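Local coordinates for coenzyme F420-dependent N(5),N(10)-methenyltetrahydromethanopterin reductase-related protein (PDB 6HUY), which binds 5,10-methenyltetrahydrofolate and, belonging to the same family as H2-forming methylenetetrahydromethanopterin dehydrogenase, probably acts on a one-carbon carrier of this pterin type, at residues 143-148 against 159-164; 120-125 against 195-200; 51-56 against 71-76. All blocks are in the same frame, centred on the assembly; numbering follows the deposited sequence.

Interaction 1 (143-148 against 159-164); sequences STMHPA and YLIATN. With GUE (5,10-Methenyltetrahydrofolate), chain M.
T144 and H146 both direct donors at the carbonyl of L160. T144 OG1 donates to L160 O at 2.7 Å, while H146 N approaches the same oxygen at 3.1 Å from the opposite face of the carbonyl plane. T144 OG1 in turn accepts from A162 N at 2.9 Å, a clearly bent bond (135° at the hydrogen). It can serve both because chi1 of 63° sets the hydroxyl between the backbone N and the carbonyl carbon. Next to it, S143 OG reaches A162 O at 2.8 Å, in the carbonyl plane and on a lone pair. The one regular element is the antiparallel hydrogen-bonded pair H146/L160, completed by L160 N to H146 O at 2.8 Å.

Aromatic and apolar contacts gather mainly around the Y159 ring. M145, bent at chi2 and chi3, brings CE over the middle of one face, 3.7 Å from the ring centroid and 13° off its normal; SD stands farther above that face in a Met-aromatic contact. The carbonyl carbon of H146 lies at the ring's edge, in its plane. On another side of the strand, A148 CB packs on L160 CD1 at 3.9 Å.

The turn after the strand is fixed by A148 N donating to H146 ND1 at 3.0 Å, while H146 NE2 bonds D204. The edge of the imidazole faces O4 of the bound methenyltetrahydrofolate. The ligand is hydrogen-bonded to the carbonyl oxygens of S270 and S273 of the neighbouring subunit. Strand 158-163 runs past the end of the parallel-sheet edge strand 141-144 on three hydroxyl bonds against two amide-to-carbonyl bonds. The buried hydroxyls of S143 and T144 satisfy backbone groups of strand 158-163 where regular pairing lapses, and the histidine, held at both nitrogens, is placed with its edge toward the ligand, consistent with its lining the folate site.

Interaction 2 (120-125 against 195-200); sequences SILVLN and PAELVS
I121 keeps CG1 anti to the backbone N (chi1 -171°), which leaves the CG2 branch to meet A196 CB at 3.9 Å while the CG1 arm leads off toward the sheet. E197 holds CG beside its own backbone N (chi1 -65°) and extends beyond it, laying its methylene and carboxyl carbons against L122. There CD2 of L122 touches E197 CG at 3.6 Å, the two side chains crossing at a slant. The other methyl, L122 CD1, sits against A196 CB at 4.1 Å, and A196 CB thus touches two successive residues of the opposing helix.

Helix 121-135 is the connection between strands 112-115 and 141-144 of the parallel sheet, a beta-alpha-beta crossover of the Rossmann-like N-terminal domain. Helix 196-203 follows strand 190-195 and leads into the long helices that come after it. The axes of the short segments approach to 9.7 Å with 117° between their N-to-C directions, and between these segments the touching residues are S120, I121 and L122 against A196, E197 and S200.

No direct hydrogen bond spans the segments; a water does so instead. I121 N donates to it at 2.9 Å, and S200 OG lies 3.0 Å from it. S120 occupies the N-cap position without capping through its side chain: its OG pairs with Q241 of the neighbouring subunit, while the water takes the I121 amide at this helix start. S200 OG also rests on S120 CA at 3.5 Å. The carboxylate of E197 has its partner in S317 of the neighbouring subunit, through OE1, and W344 of the same chain packs on both L122 and E197. The nearest atoms of the S200 side chain and the bound methenyltetrahydrofolate are about 9 Å apart.

Interaction 3 (51-56 against 71-76); sequences PNIDKV and LTTDDI
I53 overlaps L71 and T72 at the end of strand 70-72 and T73 just beyond it, using successive parts of its side chain. CD1 meets L71 CD2 at 3.8 Å, CG1 lies 3.4 Å from T72 O, and CB faces T73 CG2 at 4.0 Å. With CG1 placed beside the backbone N (chi1 -70°), the longer branch passes the T72 carbonyl oxygen and ends at L71, whose side chain it crosses obliquely. T73 CG2 also comes within 4.1 Å of P51 O, so this methyl lies against both the start of the loop and the isoleucine. A serine in place of I53 would probably leave L71 CD2 without its apolar partner and open a gap beside T72 O.

No hydrogen bond joins the segments; each holds its own shape. T72 OG1 accepts from D74 N at 3.1 Å, an ST turn, and D74 then caps helix 75-79 through E77 N. In the other segment, V56 N bonds back to I53 O in the 3-10 turn.

The contact lies at the edge of the parallel sheet: T72 pairs with L48 and D50 of the adjoining strand and its exit, while R61 of helix 58-67 packs on both I53 and L71.

In the fold
Interactions 1 and 2 are buried and touch each other: A196 packs on A162, V199 on T144 OG1, and I121 on the S143 carbonyl, their centres 9 Å apart. Interaction 3 is a surface contact, about 25 Å from interaction 1 between centres, yet on the same parallel sheet; 70-72 and 141-144 are its two outermost strands within the chain. Chemistry follows place. Interaction 1 relies on direct hydrogen bonds through hydroxyls and amides, interaction 2 on apolar side-chain packing with one bridging water, and interaction 3 on aliphatic groups packed against one another and against backbone carbonyls, with no hydrogen bond across. The neighbouring subunit reaches the first two but not the third.

Interaction 1 (143-148 against 159-164)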
loop_
_atom_site.group_PDB
_atom_site.type_symbol
_atom_site.label_atom_id
_atom_site.label_comp_id
_atom_site.label_asym_id
_atom_site.label_seq_id
_atom_site.Cartn_x
_atom_site.Cartn_y
_atom_site.Cartn_z
ATOM N N SER B 143 22.906 9.681 -3.381
ATOM C CA SER B 143 21.780 10.085 -4.201
ATOM C C SER B 143 21.545 9.022 -5.265
ATOM O O SER B 143 21.849 7.845 -5.044
ATOM C CB SER B 143 22.044 11.452 -4.833
ATOM O OG SER B 143 20.957 11.893 -5.627
ATOM N N THR B 144 21.002 9.408 -6.417
ATOM C CA THR B 144 20.640 8.436 -7.431
ATOM C C THR B 144 20.887 8.997 -8.820
ATOM O O THR B 144 20.889 10.211 -9.040
ATOM C CB THR B 144 19.161 8.016 -7.323
ATOM O OG1 THR B 144 18.308 9.151 -7.564
ATOM C CG2 THR B 144 18.865 7.438 -5.961
ATOM N N MET B 145 21.103 8.070 -9.753
ATOM C CA MET B 145 21.048 8.327 -11.190
ATOM C C MET B 145 20.134 7.271 -11.815
ATOM O O MET B 145 20.551 6.405 -12.586
ATOM C CB MET B 145 22.452 8.318 -11.792
ATOM C CG MET B 145 23.274 9.536 -11.424
ATOM S SD MET B 145 22.662 11.050 -12.191
ATOM C CE MET B 145 23.347 10.863 -13.838
ATOM N N HIS B 146 18.859 7.331 -11.439
ATOM C CA HIS B 146 17.909 6.300 -11.822
ATOM C C HIS B 146 17.434 6.588 -13.237
ATOM O O HIS B 146 16.733 7.580 -13.455
ATOM C CB HIS B 146 16.726 6.256 -10.853
ATOM C CG HIS B 146 15.941 4.986 -10.920
ATOM N ND1 HIS B 146 15.736 4.299 -12.095
ATOM C CD2 HIS B 146 15.321 4.268 -9.952
ATOM C CE1 HIS B 146 15.023 3.214 -11.853
ATOM N NE2 HIS B 146 14.752 3.173 -10.559
ATOM N N PRO B 147 17.791 5.762 -14.226
ATOM C CA PRO B 147 17.349 6.033 -15.603
ATOM C C PRO B 147 15.850 5.903 -15.810
ATOM O O PRO B 147 15.354 6.373 -16.846
ATOM C CB PRO B 147 18.112 4.987 -16.428
ATOM C CG PRO B 147 18.387 3.884 -15.471
ATOM C CD PRO B 147 18.611 4.544 -14.143
ATOM N N ALA B 148 15.119 5.262 -14.893
ATOM C CA ALA B 148 13.675 5.085 -15.055
ATOM C C ALA B 148 13.374 4.624 -16.481
ATOM O O ALA B 148 12.377 5.032 -17.095
ATOM C CB ALA B 148 12.928 6.367 -14.718
ATOM N N TYR B 159 16.864 11.248 -15.942
ATOM C CA TYR B 159 17.330 10.589 -14.728
ATOM C C TYR B 159 16.496 11.085 -13.557
ATOM O O TYR B 159 16.132 12.266 -13.509
ATOM C CB TYR B 159 18.803 10.886 -14.432
ATOM C CG TYR B 159 19.795 10.202 -15.344
ATOM C CD1 TYR B 159 19.997 8.840 -15.274
ATOM C CD2 TYR B 159 20.561 10.933 -16.253
ATOM C CE1 TYR B 159 20.898 8.201 -16.095
ATOM C CE2 TYR B 159 21.482 10.299 -17.086
ATOM C CZ TYR B 159 21.646 8.924 -16.993
ATOM O OH TYR B 159 22.551 8.251 -17.794
ATOM N N LEU B 160 16.210 10.198 -12.606
ATOM C CA LEU B 160 15.650 10.578 -11.314
ATOM C C LEU B 160 16.780 10.734 -10.297
ATOM O O LEU B 160 17.525 9.785 -10.049
ATOM C CB LEU B 160 14.657 9.531 -10.828
ATOM C CG LEU B 160 13.605 9.098 -11.854
ATOM C CD1 LEU B 160 12.597 8.147 -11.209
ATOM C CD2 LEU B 160 12.882 10.289 -12.493
ATOM N N ILE B 161 16.896 11.928 -9.713
ATOM C CA ILE B 161 17.988 12.297 -8.814
ATOM C C ILE B 161 17.402 12.560 -7.430
ATOM O O ILE B 161 16.628 13.510 -7.250
ATOM C CB ILE B 161 18.757 13.524 -9.337
ATOM C CG1 ILE B 161 19.405 13.207 -10.688
ATOM C CG2 ILE B 161 19.823 13.990 -8.331
ATOM C CD1 ILE B 161 19.973 14.421 -11.413
ATOM N N ALA B 162 17.790 11.731 -6.456
ATOM C CA ALA B 162 17.309 11.835 -5.076
ATOM C C ALA B 162 17.798 13.119 -4.406
ATOM O O ALA B 162 18.991 13.445 -4.458
ATOM C CB ALA B 162 17.784 10.624 -4.277
ATOM N N THR B 163 16.867 13.854 -3.792
ATOM C CA THR B 163 17.156 14.993 -2.931
ATOM C C THR B 163 16.896 14.634 -1.465
ATOM O O THR B 163 16.456 13.534 -1.126
ATOM C CB THR B 163 16.304 16.207 -3.302
ATOM O OG1 THR B 163 14.985 16.040 -2.768
ATOM C CG2 THR B 163 16.218 16.406 -4.807
ATOM N N ASN B 164 17.138 15.609 -0.595
ATOM C CA ASN B 164 16.913 15.503 0.837
ATOM C C ASN B 164 15.484 15.802 1.258
ATOM O O ASN B 164 15.181 15.716 2.454
ATOM C CB ASN B 164 17.835 16.467 1.578
ATOM C CG ASN B 164 19.285 16.131 1.398
ATOM O OD1 ASN B 164 19.685 14.974 1.503
ATOM N ND2 ASN B 164 20.084 17.139 1.120
HETATM N N1 GUE M . 11.433 0.460 -16.826
HETATM C C2 GUE M . 11.592 1.249 -15.735
HETATM N N3 GUE M . 12.505 0.972 -14.780
HETATM C C4 GUE M . 13.305 -0.099 -14.856
HETATM C C6 GUE M . 13.916 -2.812 -17.560
HETATM C "C1'" GUE M . 17.037 -6.879 -13.628
HETATM C "C2'" GUE M . 17.112 -5.528 -13.263
HETATM C "C3'" GUE M . 16.464 -4.544 -14.013
HETATM C "C4'" GUE M . 15.732 -4.890 -15.148
HETATM C "C5'" GUE M . 15.642 -6.238 -15.502
HETATM O O4 GUE M . 14.135 -0.307 -13.958
HETATM C C4A GUE M . 13.198 -1.013 -16.023
HETATM N N5 GUE M . 13.974 -2.169 -16.255
HETATM C C7 GUE M . 12.434 -2.825 -17.950
HETATM N N8 GUE M . 12.006 -1.444 -18.106
HETATM C C8A GUE M . 12.179 -0.648 -17.028
HETATM N N2 GUE M . 10.793 2.341 -15.614
HETATM C C9 GUE M . 14.503 -4.188 -17.233
HETATM N N10 GUE M . 15.045 -3.913 -15.902
HETATM C "C6'" GUE M . 16.288 -7.226 -14.752
HETATM C C11 GUE M . 17.717 -7.950 -12.799
HETATM O O11 GUE M . 17.210 -9.060 -12.737
HETATM N N GUE M . 18.819 -7.691 -12.098
HETATM C CA GUE M . 19.326 -8.678 -11.156
HETATM C C GUE M . 19.486 -8.123 -9.766
HETATM O OX1 GUE M . 19.342 -8.892 -8.789
HETATM O OX2 GUE M . 19.782 -6.912 -9.644
HETATM C CB GUE M . 20.699 -9.162 -11.604
HETATM C CG GUE M . 20.702 -10.525 -12.286
HETATM C CD GUE M . 22.163 -10.904 -12.435
HETATM O OE1 GUE M . 22.780 -10.544 -13.472
HETATM O OE2 GUE M . 22.699 -11.537 -11.491
HETATM C C1 GUE M . 14.761 -2.759 -15.455
#

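Interaction 2 (120-125 against 195-200)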
loop_
_atom_site.group_PDB
_atom_site.type_symbol
_atom_site.label_atom_id
_atom_site.label_comp_id
_atom_site.label_asym_id
_atom_site.label_seq_id
_atom_site.Cartn_x
_atom_site.Cartn_y
_atom_site.Cartn_z
ATOM N N SER B 120 17.250 1.004 -3.496
ATOM C CA SER B 120 16.842 2.306 -2.987
ATOM C C SER B 120 17.955 2.911 -2.142
ATOM O O SER B 120 18.593 2.218 -1.337
ATOM C CB SER B 120 15.556 2.199 -2.162
ATOM O OG SER B 120 15.539 1.013 -1.398
ATOM N N ILE B 121 18.149 4.225 -2.298
ATOM C CA ILE B 121 19.352 4.853 -1.759
ATOM C C ILE B 121 19.365 4.828 -0.237
ATOM O O ILE B 121 20.433 4.713 0.368
ATOM C CB ILE B 121 19.501 6.291 -2.301
ATOM C CG1 ILE B 121 20.866 6.871 -1.916
ATOM C CG2 ILE B 121 18.407 7.182 -1.784
ATOM C CD1 ILE B 121 22.045 6.074 -2.459
ATOM N N LEU B 122 18.204 4.947 0.411
ATOM C CA LEU B 122 18.186 4.959 1.870
ATOM C C LEU B 122 18.515 3.591 2.441
ATOM O O LEU B 122 19.127 3.495 3.510
ATOM C CB LEU B 122 16.821 5.431 2.394
ATOM C CG LEU B 122 16.877 6.760 3.149
ATOM C CD1 LEU B 122 17.300 7.851 2.192
ATOM C CD2 LEU B 122 15.564 7.090 3.767
ATOM N N VAL B 123 18.110 2.526 1.754
ATOM C CA VAL B 123 18.488 1.187 2.177
ATOM C C VAL B 123 20.001 1.003 2.067
ATOM O O VAL B 123 20.646 0.481 2.986
ATOM C CB VAL B 123 17.702 0.149 1.358
ATOM C CG1 VAL B 123 18.196 -1.264 1.637
ATOM C CG2 VAL B 123 16.215 0.260 1.686
ATOM N N LEU B 124 20.596 1.435 0.948
ATOM C CA LEU B 124 22.051 1.407 0.820
ATOM C C LEU B 124 22.698 2.235 1.919
ATOM O O LEU B 124 23.632 1.784 2.596
ATOM C CB LEU B 124 22.486 1.930 -0.554
ATOM C CG LEU B 124 24.007 2.067 -0.751
ATOM C CD1 LEU B 124 24.643 0.699 -0.783
ATOM C CD2 LEU B 124 24.323 2.796 -2.021
ATOM N N ASN B 125 22.222 3.472 2.092
ATOM C CA ASN B 125 22.738 4.342 3.142
ATOM C C ASN B 125 22.661 3.672 4.509
ATOM O O ASN B 125 23.589 3.796 5.319
ATOM C CB ASN B 125 21.967 5.662 3.136
ATOM C CG ASN B 125 22.542 6.672 4.095
ATOM O OD1 ASN B 125 22.025 6.869 5.199
ATOM N ND2 ASN B 125 23.627 7.319 3.683
ATOM N N PRO B 195 12.220 13.645 -3.928
ATOM C CA PRO B 195 12.576 13.197 -2.576
ATOM C C PRO B 195 13.146 11.787 -2.640
ATOM O O PRO B 195 12.647 10.933 -3.371
ATOM C CB PRO B 195 11.244 13.252 -1.817
ATOM C CG PRO B 195 10.415 14.262 -2.577
ATOM C CD PRO B 195 10.820 14.098 -4.009
ATOM N N ALA B 196 14.213 11.548 -1.868
ATOM C CA ALA B 196 15.009 10.335 -2.037
ATOM C C ALA B 196 14.161 9.072 -2.015
ATOM O O ALA B 196 14.393 8.145 -2.803
ATOM C CB ALA B 196 16.075 10.258 -0.954
ATOM N N GLU B 197 13.189 9.002 -1.105
ATOM C CA GLU B 197 12.457 7.760 -0.909
ATOM C C GLU B 197 11.401 7.533 -1.968
ATOM O O GLU B 197 10.784 6.462 -1.988
ATOM C CB GLU B 197 11.793 7.732 0.471
ATOM C CG GLU B 197 12.750 7.731 1.623
ATOM C CD GLU B 197 12.027 7.811 2.959
ATOM O OE1 GLU B 197 11.884 6.758 3.615
ATOM O OE2 GLU B 197 11.578 8.925 3.338
ATOM N N LEU B 198 11.159 8.511 -2.832
ATOM C CA LEU B 198 10.219 8.352 -3.931
ATOM C C LEU B 198 10.905 7.983 -5.247
ATOM O O LEU B 198 10.215 7.626 -6.199
ATOM C CB LEU B 198 9.406 9.641 -4.123
ATOM C CG LEU B 198 8.289 9.973 -3.113
ATOM C CD1 LEU B 198 8.779 10.009 -1.641
ATOM C CD2 LEU B 198 7.645 11.292 -3.487
ATOM N N VAL B 199 12.238 8.045 -5.319
ATOM C CA VAL B 199 12.938 7.737 -6.564
ATOM C C VAL B 199 12.632 6.312 -7.030
ATOM O O VAL B 199 12.278 6.080 -8.190
ATOM C CB VAL B 199 14.447 7.959 -6.384
ATOM C CG1 VAL B 199 15.235 7.285 -7.500
ATOM C CG2 VAL B 199 14.732 9.460 -6.335
ATOM N N SER B 200 12.784 5.340 -6.152
ATOM C CA SER B 200 12.646 3.963 -6.611
ATOM C C SER B 200 11.182 3.633 -6.896
ATOM O O SER B 200 10.891 2.950 -7.886
ATOM C CB SER B 200 13.252 2.991 -5.597
ATOM O OG SER B 200 14.667 3.070 -5.645
HETATM O O HOH W 1 16.489 5.209 -4.497
#

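Interaction 3 (51-56 against 71-76)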
loop_
_atom_site.group_PDB
_atom_site.type_symbol
_atom_site.label_atom_id
_atom_site.label_comp_id
_atom_site.label_asym_id
_atom_site.label_seq_id
_atom_site.Cartn_x
_atom_site.Cartn_y
_atom_site.Cartn_z
ATOM N N PRO B 51 33.150 -7.207 -13.189
ATOM C CA PRO B 51 34.036 -8.372 -13.095
ATOM C C PRO B 51 34.086 -9.199 -14.353
ATOM O O PRO B 51 34.991 -10.031 -14.492
ATOM C CB PRO B 51 33.440 -9.185 -11.938
ATOM C CG PRO B 51 32.350 -8.350 -11.366
ATOM C CD PRO B 51 31.929 -7.385 -12.389
ATOM N N ASN B 52 33.140 -9.021 -15.269
ATOM C CA ASN B 52 33.052 -9.859 -16.457
ATOM C C ASN B 52 33.411 -9.092 -17.727
ATOM O O ASN B 52 32.872 -9.373 -18.799
ATOM C CB ASN B 52 31.654 -10.463 -16.567
ATOM C CG ASN B 52 31.328 -11.389 -15.406
ATOM O OD1 ASN B 52 32.139 -12.221 -15.013
ATOM N ND2 ASN B 52 30.133 -11.245 -14.855
ATOM N N ILE B 53 34.318 -8.121 -17.618
ATOM C CA ILE B 53 34.791 -7.387 -18.791
ATOM C C ILE B 53 35.278 -8.345 -19.882
ATOM O O ILE B 53 35.014 -8.131 -21.073
ATOM C CB ILE B 53 35.897 -6.396 -18.380
ATOM C CG1 ILE B 53 35.300 -5.254 -17.565
ATOM C CG2 ILE B 53 36.646 -5.853 -19.598
ATOM C CD1 ILE B 53 34.372 -4.325 -18.347
ATOM N N ASP B 54 36.009 -9.399 -19.503
ATOM C CA ASP B 54 36.593 -10.286 -20.510
ATOM C C ASP B 54 35.520 -10.984 -21.334
ATOM O O ASP B 54 35.782 -11.399 -22.471
ATOM C CB ASP B 54 37.492 -11.340 -19.859
ATOM C CG ASP B 54 38.634 -10.737 -19.060
ATOM O OD1 ASP B 54 38.932 -9.534 -19.238
ATOM O OD2 ASP B 54 39.241 -11.479 -18.259
ATOM N N LYS B 55 34.317 -11.142 -20.778
ATOM C CA LYS B 55 33.237 -11.788 -21.513
ATOM C C LYS B 55 32.615 -10.879 -22.570
ATOM O O LYS B 55 31.809 -11.360 -23.373
ATOM C CB LYS B 55 32.148 -12.265 -20.547
ATOM C CG LYS B 55 32.577 -13.360 -19.570
ATOM C CD LYS B 55 31.412 -13.758 -18.666
ATOM C CE LYS B 55 31.851 -14.636 -17.506
ATOM N NZ LYS B 55 30.741 -14.803 -16.516
ATOM N N VAL B 56 32.972 -9.599 -22.601
ATOM C CA VAL B 56 32.339 -8.674 -23.550
ATOM C C VAL B 56 32.897 -8.931 -24.946
ATOM O O VAL B 56 34.128 -8.890 -25.132
ATOM C CB VAL B 56 32.577 -7.223 -23.129
ATOM C CG1 VAL B 56 31.879 -6.273 -24.103
ATOM C CG2 VAL B 56 32.074 -6.967 -21.694
ATOM N N LEU B 71 37.879 0.587 -19.313
ATOM C CA LEU B 71 37.309 -0.647 -18.784
ATOM C C LEU B 71 38.274 -1.309 -17.806
ATOM O O LEU B 71 39.489 -1.335 -18.033
ATOM C CB LEU B 71 36.960 -1.625 -19.910
ATOM C CG LEU B 71 35.872 -1.121 -20.860
ATOM C CD1 LEU B 71 35.712 -2.065 -22.024
ATOM C CD2 LEU B 71 34.550 -0.952 -20.129
ATOM N N THR B 72 37.720 -1.830 -16.711
ATOM C CA THR B 72 38.525 -2.486 -15.694
ATOM C C THR B 72 37.646 -3.459 -14.918
ATOM O O THR B 72 36.414 -3.395 -14.964
ATOM C CB THR B 72 39.175 -1.473 -14.744
ATOM O OG1 THR B 72 40.015 -2.159 -13.811
ATOM C CG2 THR B 72 38.121 -0.687 -13.982
ATOM N N THR B 73 38.311 -4.367 -14.206
ATOM C CA THR B 73 37.668 -5.278 -13.271
ATOM C C THR B 73 37.971 -4.931 -11.820
ATOM O O THR B 73 37.367 -5.520 -10.916
ATOM C CB THR B 73 38.135 -6.716 -13.539
ATOM O OG1 THR B 73 39.545 -6.789 -13.315
ATOM C CG2 THR B 73 37.827 -7.134 -14.979
ATOM N N ASP B 74 38.891 -4.000 -11.581
ATOM C CA ASP B 74 39.363 -3.665 -10.241
ATOM C C ASP B 74 38.495 -2.533 -9.704
ATOM O O ASP B 74 38.695 -1.363 -10.046
ATOM C CB ASP B 74 40.837 -3.281 -10.303
ATOM C CG ASP B 74 41.470 -3.128 -8.938
ATOM O OD1 ASP B 74 40.743 -2.814 -7.964
ATOM O OD2 ASP B 74 42.706 -3.310 -8.856
ATOM N N ASP B 75 37.523 -2.889 -8.850
ATOM C CA ASP B 75 36.587 -1.901 -8.316
ATOM C C ASP B 75 37.305 -0.846 -7.480
ATOM O O ASP B 75 36.936 0.340 -7.498
ATOM C CB ASP B 75 35.508 -2.595 -7.472
ATOM C CG ASP B 75 34.462 -3.336 -8.317
ATOM O OD1 ASP B 75 34.278 -2.978 -9.500
ATOM O OD2 ASP B 75 33.808 -4.270 -7.795
ATOM N N ILE B 76 38.314 -1.263 -6.712
ATOM C CA ILE B 76 39.018 -0.333 -5.833
ATOM C C ILE B 76 39.766 0.719 -6.651
ATOM O O ILE B 76 39.612 1.926 -6.428
ATOM C CB ILE B 76 39.955 -1.114 -4.890
ATOM C CG1 ILE B 76 39.135 -1.754 -3.760
ATOM C CG2 ILE B 76 41.066 -0.215 -4.328
ATOM C CD1 ILE B 76 39.895 -2.796 -2.937
#